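Local coordinates for protein techylectin-5A (Tachypleus tridentatus, PDB 1JC9) that recognises acetyl group-containing substances on cell surfaces and agglutinates bacteria and human erythrocytes as a lectin of horseshoe crab innate immunity, at residues N188-S193 against H199-T204; Q208-G213 against D217-S222; S222-L227 against P253-K258. All coordinates share one frame; numbering follows the deposited sequence.

In the fold
The three contacts follow one another along the chain of the fibrinogen-like domain. Interaction 1 holds the calcium loop. Interaction 2 lines the acetyl end of the sugar pocket. Interaction 3 reaches the central sheet. The centres of interactions 1 and 2 lie about 9 Å apart, and the two touch where residues 199-204 meet Asp217 and Arg218. The side chain of Cys219 is about 7 Å from the calcium ion. Interactions 2 and 3 share Ser222, with centres about 12 Å apart. Asn223 and Asn225 bond back to Tyr210 and Gly213. The side chain of Leu224 is about 12 Å from the bound sugar. Interactions 1 and 3, about 18 Å between centres, do not touch.

Interaction 1 of 3, residues N188-S193 against H199-T204; sequences NGHNFS and HDTHET. With CA (calcium ion), chain C.
Asn191, Phe192 and Ser193 grip His199 in the calcium-binding loop of the fibrinogen-related domain. Neither segment is a regular helix or strand, and polar bonds join them. The tight part is centred on His199. The Asn191 amide gives an almost straight bond from ND2 to His199 O, 2.9 Å, with the acceptor in the amide plane. The ring of His199 donates from ND1 to Phe192 O at 3.0 Å, and that oxygen lies at the ring edge, in plane. With CG of His199 beside its backbone N (chi1 -63°), ND1 can meet Phe192 O while the N-H of the same residue meets Ser193 OG. Next to these bonds, Asn191 CB and His199 CB touch at 3.6 Å. Phe192 CB leaves the backbone on the far side from residues 199-204, and its ring meets Trp215 and Tyr112.

The other side is looser. His190 meets Thr201 at about a right angle, with CE1 4.0 Å from OG1. One water spans the two segments: it accepts from Asn191 N, donates to His199 O and also bonds His190 ND1.

Beyond His199 the second segment turns round the calcium ion. Asp200 OD2, His202 O and Thr204 O bind it together with two waters, and Asp198 completes the site. Asp200 also forms an Asx turn, since its OD2 accepts from His202 N; the metal and this bond together fix the carboxylate. Glu203 OE1 lies over one face of the His202 ring. At the edge of that ring, ND1 accepts from Thr204 N at 2.7 Å, in the ring plane.

Interaction 2 of 3, residues Q208-G213 against D217-S222; sequences QTYKGG and DRCHES. With NAG (2-acetamido-2-deoxy-beta-D-glucopyranose), chain B.
Tyr210 and Cys219 are the nearest backbone positions across this contact, with 8.2 Å between their CA atoms. Residues 208-210 continue the helix that begins at Cys206, and Lys211 then leaves helical geometry with a positive phi of 62°. Residues 217-222 are loop. The peptide bond before Cys219 is cis. No hydrogen bond joins the two segments, so side chains carry the contact.

The edge of the His220 ring is set against the face of Tyr210, in a T-shaped stack with planes at 89°. His220 CD2 comes nearest, 3.8 Å from Tyr210 CG. Cys219 touches the same tyrosine differently. Its SG lies at the ring edge, 3.5 Å from CE2, and its disulfide to Cys206 ties this loop to the start of the helix.

The two rings and the cysteine line the acetyl end of the N-acetylglucosamine site of this fibrinogen-related lectin. The sugar methyl C8 sits over a face of His220, 3.6 Å from NE2, and over a face of Tyr210, 3.7 Å from CZ. The acetyl oxygen O7 accepts two backbone bonds. Cys219 N donates to O7 at 2.7 Å. His220 N donates to O7 at 2.9 Å. The His220 side chain is held in turn by Ala237 O, which is bonded to NE2. Tyr236, Tyr248 and Arg186 bond the sugar as well.

The pocket therefore reads both ends of the acetyl group: aromatic faces meet the methyl, and paired backbone N-H groups meet the oxygen. This agrees with the lectin's preference for acetylated substances.

Interaction 3 of 3, residues S222-L227 against P253-K258; sequences SNLNGL and PQVEMK
Leu224 lays its branched end over Val255 and Met257 of the strand. Its CG meets Val255 CG2 at 4.0 Å, and its CD2 reaches Met257 CG at 4.1 Å. The Met257 sulfur lies close to the same methyl, with SD 4.2 Å from CD2. Different parts of the leucine thus serve the two partners: the branch point faces the valine, and one methyl faces the methionine. The leucine side chain runs obliquely to both. The rotation of Val255 (chi1 -54°) puts CG2 between the backbone N and the carbonyl carbon and directs this methyl at Leu224 CG. In Met257 the bend at chi3, 65°, carries CE away from the leucine, and CG and SD are the atoms that meet CD2.

The contact is wholly apolar, and no hydrogen bond crosses it. All three touching residues are buried. Leu224 is the second residue of a type I turn from Asn223 to Gly226, closed by a 2.9 Å bond from Gly226 N to Asn223 O. The turn belongs to the loop that runs on from the sugar pocket. Residues 254-258 belong to strand 250-261, which pairs antiparallel with strands 89-95 and 139-146 in the main sheet of the fibrinogen C-terminal fold. The contact therefore packs the pocket-side loop on one face of that sheet. Phe143 touches both Leu224 and Met257, and Gln93 touches both Leu224 and Val255.

Polar atoms near the turn have partners of their own. Leu224 O and Gly226 O both accept from Arg95 NH1. Glu256 lies between the two contact residues, and its CB leaves the strand on the side away from the loop. Its OE1 forms a salt bridge with Lys258 NZ at 2.6 Å. Glu256 OE2 also pairs with Arg94, and Lys258 NZ forms further salt bridges with Asp81 and Asp144.

Interaction 1 of 3, residues N188-S193 against H199-T204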
loop_
_atom_site.group_PDB
_atom_site.type_symbol
_atom_site.label_atom_id
_atom_site.label_comp_id
_atom_site.label_asym_id
_atom_site.label_seq_id
_atom_site.Cartn_x
_atom_site.Cartn_y
_atom_site.Cartn_z
ATOM N N ASN A 188 -5.741 6.407 -10.099
ATOM C CA ASN A 188 -6.255 5.339 -10.942
ATOM C C ASN A 188 -5.712 5.469 -12.365
ATOM O O ASN A 188 -5.648 6.570 -12.905
ATOM C CB ASN A 188 -7.793 5.381 -10.947
ATOM C CG ASN A 188 -8.412 4.285 -11.801
ATOM O OD1 ASN A 188 -7.949 3.144 -11.813
ATOM N ND2 ASN A 188 -9.480 4.626 -12.508
ATOM N N GLY A 189 -5.307 4.344 -12.955
ATOM C CA GLY A 189 -4.798 4.340 -14.315
ATOM C C GLY A 189 -3.393 4.869 -14.560
ATOM O O GLY A 189 -3.039 5.160 -15.697
ATOM N N HIS A 190 -2.581 4.988 -13.518
ATOM C CA HIS A 190 -1.222 5.493 -13.682
ATOM C C HIS A 190 -0.160 4.422 -13.471
ATOM O O HIS A 190 -0.396 3.430 -12.775
ATOM C CB HIS A 190 -0.991 6.658 -12.717
ATOM C CG HIS A 190 -1.693 7.915 -13.125
ATOM N ND1 HIS A 190 -1.134 8.830 -13.989
ATOM C CD2 HIS A 190 -2.937 8.373 -12.844
ATOM C CE1 HIS A 190 -2.001 9.797 -14.226
ATOM N NE2 HIS A 190 -3.104 9.544 -13.544
ATOM N N ASN A 191 1.007 4.621 -14.080
ATOM C CA ASN A 191 2.109 3.673 -13.942
ATOM C C ASN A 191 2.744 3.865 -12.577
ATOM O O ASN A 191 2.505 4.865 -11.905
ATOM C CB ASN A 191 3.200 3.922 -14.991
ATOM C CG ASN A 191 2.652 4.052 -16.389
ATOM O OD1 ASN A 191 2.032 3.121 -16.900
ATOM N ND2 ASN A 191 2.879 5.222 -16.991
ATOM N N PHE A 192 3.562 2.904 -12.174
ATOM C CA PHE A 192 4.263 3.001 -10.909
ATOM C C PHE A 192 5.580 3.699 -11.237
ATOM O O PHE A 192 6.168 3.438 -12.287
ATOM C CB PHE A 192 4.554 1.606 -10.358
ATOM C CG PHE A 192 4.946 1.597 -8.911
ATOM C CD1 PHE A 192 3.977 1.697 -7.915
ATOM C CD2 PHE A 192 6.285 1.482 -8.538
ATOM C CE1 PHE A 192 4.329 1.678 -6.567
ATOM C CE2 PHE A 192 6.650 1.462 -7.191
ATOM C CZ PHE A 192 5.667 1.561 -6.203
ATOM N N SER A 193 6.035 4.597 -10.365
ATOM C CA SER A 193 7.305 5.289 -10.585
ATOM C C SER A 193 8.200 5.173 -9.355
ATOM O O SER A 193 7.715 5.032 -8.232
ATOM C CB SER A 193 7.088 6.776 -10.888
ATOM O OG SER A 193 6.474 6.979 -12.146
ATOM N N HIS A 199 7.841 7.319 -14.704
ATOM C CA HIS A 199 6.756 6.866 -15.561
ATOM C C HIS A 199 5.505 7.715 -15.344
ATOM O O HIS A 199 4.417 7.348 -15.790
ATOM C CB HIS A 199 6.435 5.398 -15.263
ATOM C CG HIS A 199 7.563 4.459 -15.559
ATOM N ND1 HIS A 199 7.900 3.416 -14.722
ATOM C CD2 HIS A 199 8.418 4.389 -16.607
ATOM C CE1 HIS A 199 8.913 2.746 -15.242
ATOM N NE2 HIS A 199 9.245 3.315 -16.386
ATOM N N ASP A 200 5.653 8.847 -14.662
ATOM C CA ASP A 200 4.505 9.706 -14.390
ATOM C C ASP A 200 4.127 10.580 -15.592
ATOM O O ASP A 200 4.729 10.472 -16.664
ATOM C CB ASP A 200 4.775 10.569 -13.148
ATOM C CG ASP A 200 5.925 11.540 -13.341
ATOM O OD1 ASP A 200 6.832 11.563 -12.480
ATOM O OD2 ASP A 200 5.917 12.289 -14.343
ATOM N N THR A 201 3.123 11.434 -15.420
ATOM C CA THR A 201 2.671 12.299 -16.506
ATOM C C THR A 201 2.990 13.764 -16.237
ATOM O O THR A 201 2.233 14.656 -16.619
ATOM C CB THR A 201 1.157 12.171 -16.722
ATOM O OG1 THR A 201 0.467 12.636 -15.554
ATOM C CG2 THR A 201 0.782 10.726 -16.989
ATOM N N HIS A 202 4.116 14.006 -15.578
ATOM C CA HIS A 202 4.531 15.360 -15.257
ATOM C C HIS A 202 5.886 15.639 -15.904
ATOM O O HIS A 202 6.647 14.715 -16.200
ATOM C CB HIS A 202 4.614 15.521 -13.736
ATOM C CG HIS A 202 4.763 16.938 -13.277
ATOM N ND1 HIS A 202 5.933 17.652 -13.426
ATOM C CD2 HIS A 202 3.888 17.772 -12.667
ATOM C CE1 HIS A 202 5.772 18.864 -12.924
ATOM N NE2 HIS A 202 4.540 18.962 -12.457
ATOM N N GLU A 203 6.174 16.915 -16.133
ATOM C CA GLU A 203 7.434 17.323 -16.741
ATOM C C GLU A 203 8.595 16.949 -15.829
ATOM O O GLU A 203 9.678 16.595 -16.291
ATOM C CB GLU A 203 7.446 18.837 -16.980
ATOM C CG GLU A 203 6.336 19.342 -17.887
ATOM C CD GLU A 203 4.950 19.069 -17.328
ATOM O OE1 GLU A 203 4.671 19.492 -16.184
ATOM O OE2 GLU A 203 4.141 18.429 -18.035
ATOM N N THR A 204 8.361 17.031 -14.526
ATOM C CA THR A 204 9.391 16.708 -13.548
ATOM C C THR A 204 9.387 15.229 -13.176
ATOM O O THR A 204 8.611 14.439 -13.712
ATOM C CB THR A 204 9.204 17.525 -12.260
ATOM O OG1 THR A 204 7.962 17.162 -11.639
ATOM C CG2 THR A 204 9.185 19.008 -12.578
HETATM CA CA CA C . 8.013 12.858 -15.282
HETATM O O HOH W 1 1.388 7.249 -15.218
HETATM O O HOH W 2 7.054 11.859 -17.119
HETATM O O HOH W 3 9.682 13.824 -17.023
#

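Interaction 2 of 3, residues Q208-G213 against D217-S222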
loop_
_atom_site.group_PDB
_atom_site.type_symbol
_atom_site.label_atom_id
_atom_site.label_comp_id
_atom_site.label_asym_id
_atom_site.label_seq_id
_atom_site.Cartn_x
_atom_site.Cartn_y
_atom_site.Cartn_z
ATOM N N GLN A 208 11.405 11.608 -7.412
ATOM C CA GLN A 208 12.573 12.239 -6.815
ATOM C C GLN A 208 12.182 13.442 -5.965
ATOM O O GLN A 208 12.850 13.760 -4.985
ATOM C CB GLN A 208 13.571 12.657 -7.896
ATOM C CG GLN A 208 14.214 11.467 -8.596
ATOM C CD GLN A 208 15.420 11.852 -9.434
ATOM O OE1 GLN A 208 16.058 10.995 -10.054
ATOM N NE2 GLN A 208 15.745 13.143 -9.453
ATOM N N THR A 209 11.088 14.097 -6.335
ATOM C CA THR A 209 10.617 15.257 -5.593
ATOM C C THR A 209 9.869 14.845 -4.331
ATOM O O THR A 209 10.102 15.402 -3.259
ATOM C CB THR A 209 9.666 16.129 -6.447
ATOM O OG1 THR A 209 10.329 16.519 -7.656
ATOM C CG2 THR A 209 9.251 17.384 -5.675
ATOM N N TYR A 210 8.984 13.859 -4.461
ATOM C CA TYR A 210 8.178 13.405 -3.335
ATOM C C TYR A 210 8.658 12.158 -2.595
ATOM O O TYR A 210 7.973 11.630 -1.716
ATOM C CB TYR A 210 6.727 13.313 -3.793
ATOM C CG TYR A 210 6.272 14.676 -4.268
ATOM C CD1 TYR A 210 6.185 15.747 -3.374
ATOM C CD2 TYR A 210 6.032 14.931 -5.617
ATOM C CE1 TYR A 210 5.882 17.034 -3.809
ATOM C CE2 TYR A 210 5.726 16.219 -6.063
ATOM C CZ TYR A 210 5.658 17.263 -5.150
ATOM O OH TYR A 210 5.377 18.543 -5.577
ATOM N N LYS A 211 9.847 11.698 -2.974
ATOM C CA LYS A 211 10.547 10.605 -2.301
ATOM C C LYS A 211 10.031 9.173 -2.171
ATOM O O LYS A 211 10.562 8.415 -1.359
ATOM C CB LYS A 211 10.915 11.098 -0.898
ATOM C CG LYS A 211 11.619 12.446 -0.889
ATOM C CD LYS A 211 12.931 12.380 -1.655
ATOM C CE LYS A 211 13.713 13.685 -1.563
ATOM N NZ LYS A 211 13.051 14.788 -2.309
ATOM N N GLY A 212 9.029 8.771 -2.937
ATOM C CA GLY A 212 8.572 7.403 -2.783
ATOM C C GLY A 212 8.402 6.627 -4.072
ATOM O O GLY A 212 8.746 7.106 -5.149
ATOM N N GLY A 213 7.903 5.403 -3.937
ATOM C CA GLY A 213 7.611 4.560 -5.077
ATOM C C GLY A 213 6.094 4.586 -5.047
ATOM O O GLY A 213 5.490 4.101 -4.088
ATOM N N ASP A 217 1.041 10.843 -10.472
ATOM C CA ASP A 217 0.332 11.503 -11.565
ATOM C C ASP A 217 1.029 12.829 -11.869
ATOM O O ASP A 217 1.971 12.871 -12.661
ATOM C CB ASP A 217 -1.122 11.768 -11.164
ATOM C CG ASP A 217 -1.928 12.413 -12.274
ATOM O OD1 ASP A 217 -3.092 12.791 -12.014
ATOM O OD2 ASP A 217 -1.403 12.538 -13.405
ATOM N N ARG A 218 0.574 13.902 -11.219
ATOM C CA ARG A 218 1.133 15.242 -11.407
ATOM C C ARG A 218 1.039 16.123 -10.153
ATOM O O ARG A 218 0.571 17.255 -10.251
ATOM C CB ARG A 218 0.381 15.973 -12.518
ATOM C CG ARG A 218 0.602 15.494 -13.931
ATOM C CD ARG A 218 -0.512 16.061 -14.811
ATOM N NE ARG A 218 -0.118 16.232 -16.208
ATOM C CZ ARG A 218 0.723 17.168 -16.639
ATOM N NH1 ARG A 218 1.268 18.026 -15.782
ATOM N NH2 ARG A 218 1.017 17.253 -17.929
ATOM N N CYS A 219 1.486 15.656 -8.987
ATOM C CA CYS A 219 2.089 14.348 -8.797
ATOM C C CYS A 219 1.252 13.417 -7.917
ATOM O O CYS A 219 1.141 12.220 -8.206
ATOM C CB CYS A 219 3.467 14.512 -8.167
ATOM S SG CYS A 219 4.772 15.139 -9.272
ATOM N N HIS A 220 0.667 13.954 -6.843
ATOM C CA HIS A 220 -0.125 13.111 -5.947
ATOM C C HIS A 220 -1.065 13.843 -5.001
ATOM O O HIS A 220 -0.992 15.061 -4.831
ATOM C CB HIS A 220 0.806 12.254 -5.084
ATOM C CG HIS A 220 1.441 13.007 -3.956
ATOM N ND1 HIS A 220 0.727 13.449 -2.861
ATOM C CD2 HIS A 220 2.714 13.429 -3.769
ATOM C CE1 HIS A 220 1.533 14.108 -2.047
ATOM N NE2 HIS A 220 2.745 14.111 -2.575
ATOM N N GLU A 221 -1.945 13.058 -4.381
ATOM C CA GLU A 221 -2.877 13.542 -3.375
ATOM C C GLU A 221 -2.640 12.637 -2.164
ATOM O O GLU A 221 -3.022 12.966 -1.042
ATOM C CB GLU A 221 -4.327 13.450 -3.856
ATOM C CG GLU A 221 -4.628 14.362 -5.037
ATOM C CD GLU A 221 -6.090 14.762 -5.116
ATOM O OE1 GLU A 221 -6.964 13.872 -5.141
ATOM O OE2 GLU A 221 -6.364 15.979 -5.151
ATOM N N SER A 222 -2.009 11.487 -2.408
ATOM C CA SER A 222 -1.645 10.541 -1.345
ATOM C C SER A 222 -0.208 10.108 -1.640
ATOM O O SER A 222 0.157 9.914 -2.797
ATOM C CB SER A 222 -2.594 9.332 -1.308
ATOM O OG SER A 222 -2.664 8.661 -2.550
HETATM C C1 NAG B . -1.413 19.296 -6.735
HETATM C C2 NAG B . 0.171 19.175 -6.933
HETATM C C3 NAG B . 0.711 20.571 -7.429
HETATM C C4 NAG B . 0.055 20.819 -8.768
HETATM C C5 NAG B . -1.501 20.866 -8.558
HETATM C C6 NAG B . -2.246 21.085 -9.878
HETATM C C7 NAG B . 1.370 17.585 -5.566
HETATM C C8 NAG B . 2.030 17.150 -4.293
HETATM N N2 NAG B . 0.791 18.837 -5.642
HETATM O O1 NAG B . -2.032 18.054 -6.274
HETATM O O3 NAG B . 2.122 20.527 -7.633
HETATM O O4 NAG B . 0.518 22.107 -9.313
HETATM O O5 NAG B . -2.037 19.626 -8.000
HETATM O O6 NAG B . -3.650 21.092 -9.471
HETATM O O7 NAG B . 1.372 16.777 -6.527
#

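Interaction 3 of 3, residues S222-L227 against P253-K258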
loop_
_atom_site.group_PDB
_atom_site.type_symbol
_atom_site.label_atom_id
_atom_site.label_comp_id
_atom_site.label_asym_id
_atom_site.label_seq_id
_atom_site.Cartn_x
_atom_site.Cartn_y
_atom_site.Cartn_z
ATOM N N SER A 222 -2.009 11.487 -2.408
ATOM C CA SER A 222 -1.645 10.541 -1.345
ATOM C C SER A 222 -0.208 10.108 -1.640
ATOM O O SER A 222 0.157 9.914 -2.797
ATOM C CB SER A 222 -2.594 9.332 -1.308
ATOM O OG SER A 222 -2.664 8.661 -2.550
ATOM N N ASN A 223 0.607 9.962 -0.598
ATOM C CA ASN A 223 2.017 9.616 -0.778
ATOM C C ASN A 223 2.489 8.752 0.391
ATOM O O ASN A 223 3.484 9.061 1.042
ATOM C CB ASN A 223 2.821 10.929 -0.848
ATOM C CG ASN A 223 4.256 10.734 -1.301
ATOM O OD1 ASN A 223 4.523 10.063 -2.297
ATOM N ND2 ASN A 223 5.188 11.348 -0.584
ATOM N N LEU A 224 1.779 7.655 0.634
ATOM C CA LEU A 224 2.076 6.761 1.751
ATOM C C LEU A 224 3.468 6.145 1.824
ATOM O O LEU A 224 3.892 5.703 2.895
ATOM C CB LEU A 224 1.000 5.676 1.825
ATOM C CG LEU A 224 -0.248 6.057 2.640
ATOM C CD1 LEU A 224 -0.599 7.528 2.470
ATOM C CD2 LEU A 224 -1.405 5.171 2.229
ATOM N N ASN A 225 4.183 6.107 0.703
ATOM C CA ASN A 225 5.538 5.567 0.718
ATOM C C ASN A 225 6.561 6.702 0.790
ATOM O O ASN A 225 7.730 6.510 0.455
ATOM C CB ASN A 225 5.811 4.713 -0.522
ATOM C CG ASN A 225 5.091 3.378 -0.480
ATOM O OD1 ASN A 225 4.752 2.876 0.595
ATOM N ND2 ASN A 225 4.868 2.787 -1.648
ATOM N N GLY A 226 6.117 7.877 1.237
ATOM C CA GLY A 226 7.012 9.018 1.339
ATOM C C GLY A 226 7.880 8.996 2.587
ATOM O O GLY A 226 7.919 8.002 3.311
ATOM N N LEU A 227 8.578 10.101 2.839
ATOM C CA LEU A 227 9.454 10.212 4.003
ATOM C C LEU A 227 8.661 10.150 5.298
ATOM O O LEU A 227 7.541 10.648 5.373
ATOM C CB LEU A 227 10.243 11.531 3.963
ATOM C CG LEU A 227 11.117 11.812 2.736
ATOM C CD1 LEU A 227 11.863 13.120 2.936
ATOM C CD2 LEU A 227 12.104 10.677 2.519
ATOM N N PRO A 253 1.781 9.327 11.174
ATOM C CA PRO A 253 2.695 8.446 11.905
ATOM C C PRO A 253 2.459 6.949 11.713
ATOM O O PRO A 253 3.377 6.148 11.905
ATOM C CB PRO A 253 2.504 8.888 13.355
ATOM C CG PRO A 253 1.066 9.281 13.389
ATOM C CD PRO A 253 0.897 10.057 12.102
ATOM N N GLN A 254 1.240 6.567 11.349
ATOM C CA GLN A 254 0.929 5.152 11.133
ATOM C C GLN A 254 -0.108 4.940 10.046
ATOM O O GLN A 254 -1.189 5.521 10.094
ATOM C CB GLN A 254 0.409 4.504 12.416
ATOM C CG GLN A 254 1.428 4.365 13.520
ATOM C CD GLN A 254 0.917 3.502 14.654
ATOM O OE1 GLN A 254 0.679 2.305 14.481
ATOM N NE2 GLN A 254 0.737 4.106 15.823
ATOM N N VAL A 255 0.221 4.104 9.066
ATOM C CA VAL A 255 -0.706 3.800 7.982
ATOM C C VAL A 255 -0.540 2.338 7.571
ATOM O O VAL A 255 0.499 1.728 7.827
ATOM C CB VAL A 255 -0.463 4.691 6.726
ATOM C CG1 VAL A 255 -0.489 6.161 7.107
ATOM C CG2 VAL A 255 0.854 4.336 6.075
ATOM N N GLU A 256 -1.577 1.781 6.956
ATOM C CA GLU A 256 -1.548 0.403 6.479
ATOM C C GLU A 256 -2.437 0.277 5.257
ATOM O O GLU A 256 -3.490 0.908 5.179
ATOM C CB GLU A 256 -2.072 -0.584 7.529
ATOM C CG GLU A 256 -1.263 -0.717 8.803
ATOM C CD GLU A 256 -1.773 -1.853 9.674
ATOM O OE1 GLU A 256 -2.973 -2.186 9.574
ATOM O OE2 GLU A 256 -0.981 -2.410 10.462
ATOM N N MET A 257 -1.995 -0.537 4.306
ATOM C CA MET A 257 -2.752 -0.815 3.095
ATOM C C MET A 257 -2.989 -2.320 3.175
ATOM O O MET A 257 -2.054 -3.087 3.406
ATOM C CB MET A 257 -1.932 -0.444 1.858
ATOM C CG MET A 257 -1.696 1.062 1.729
ATOM S SD MET A 257 -0.438 1.502 0.513
ATOM C CE MET A 257 -1.222 0.936 -1.001
ATOM N N LYS A 258 -4.238 -2.744 3.013
ATOM C CA LYS A 258 -4.572 -4.159 3.114
ATOM C C LYS A 258 -5.703 -4.533 2.166
ATOM O O LYS A 258 -6.577 -3.710 1.872
ATOM C CB LYS A 258 -4.965 -4.477 4.558
ATOM C CG LYS A 258 -6.132 -3.625 5.063
ATOM C CD LYS A 258 -6.293 -3.675 6.581
ATOM C CE LYS A 258 -5.177 -2.921 7.277
ATOM N NZ LYS A 258 -5.401 -2.821 8.745
#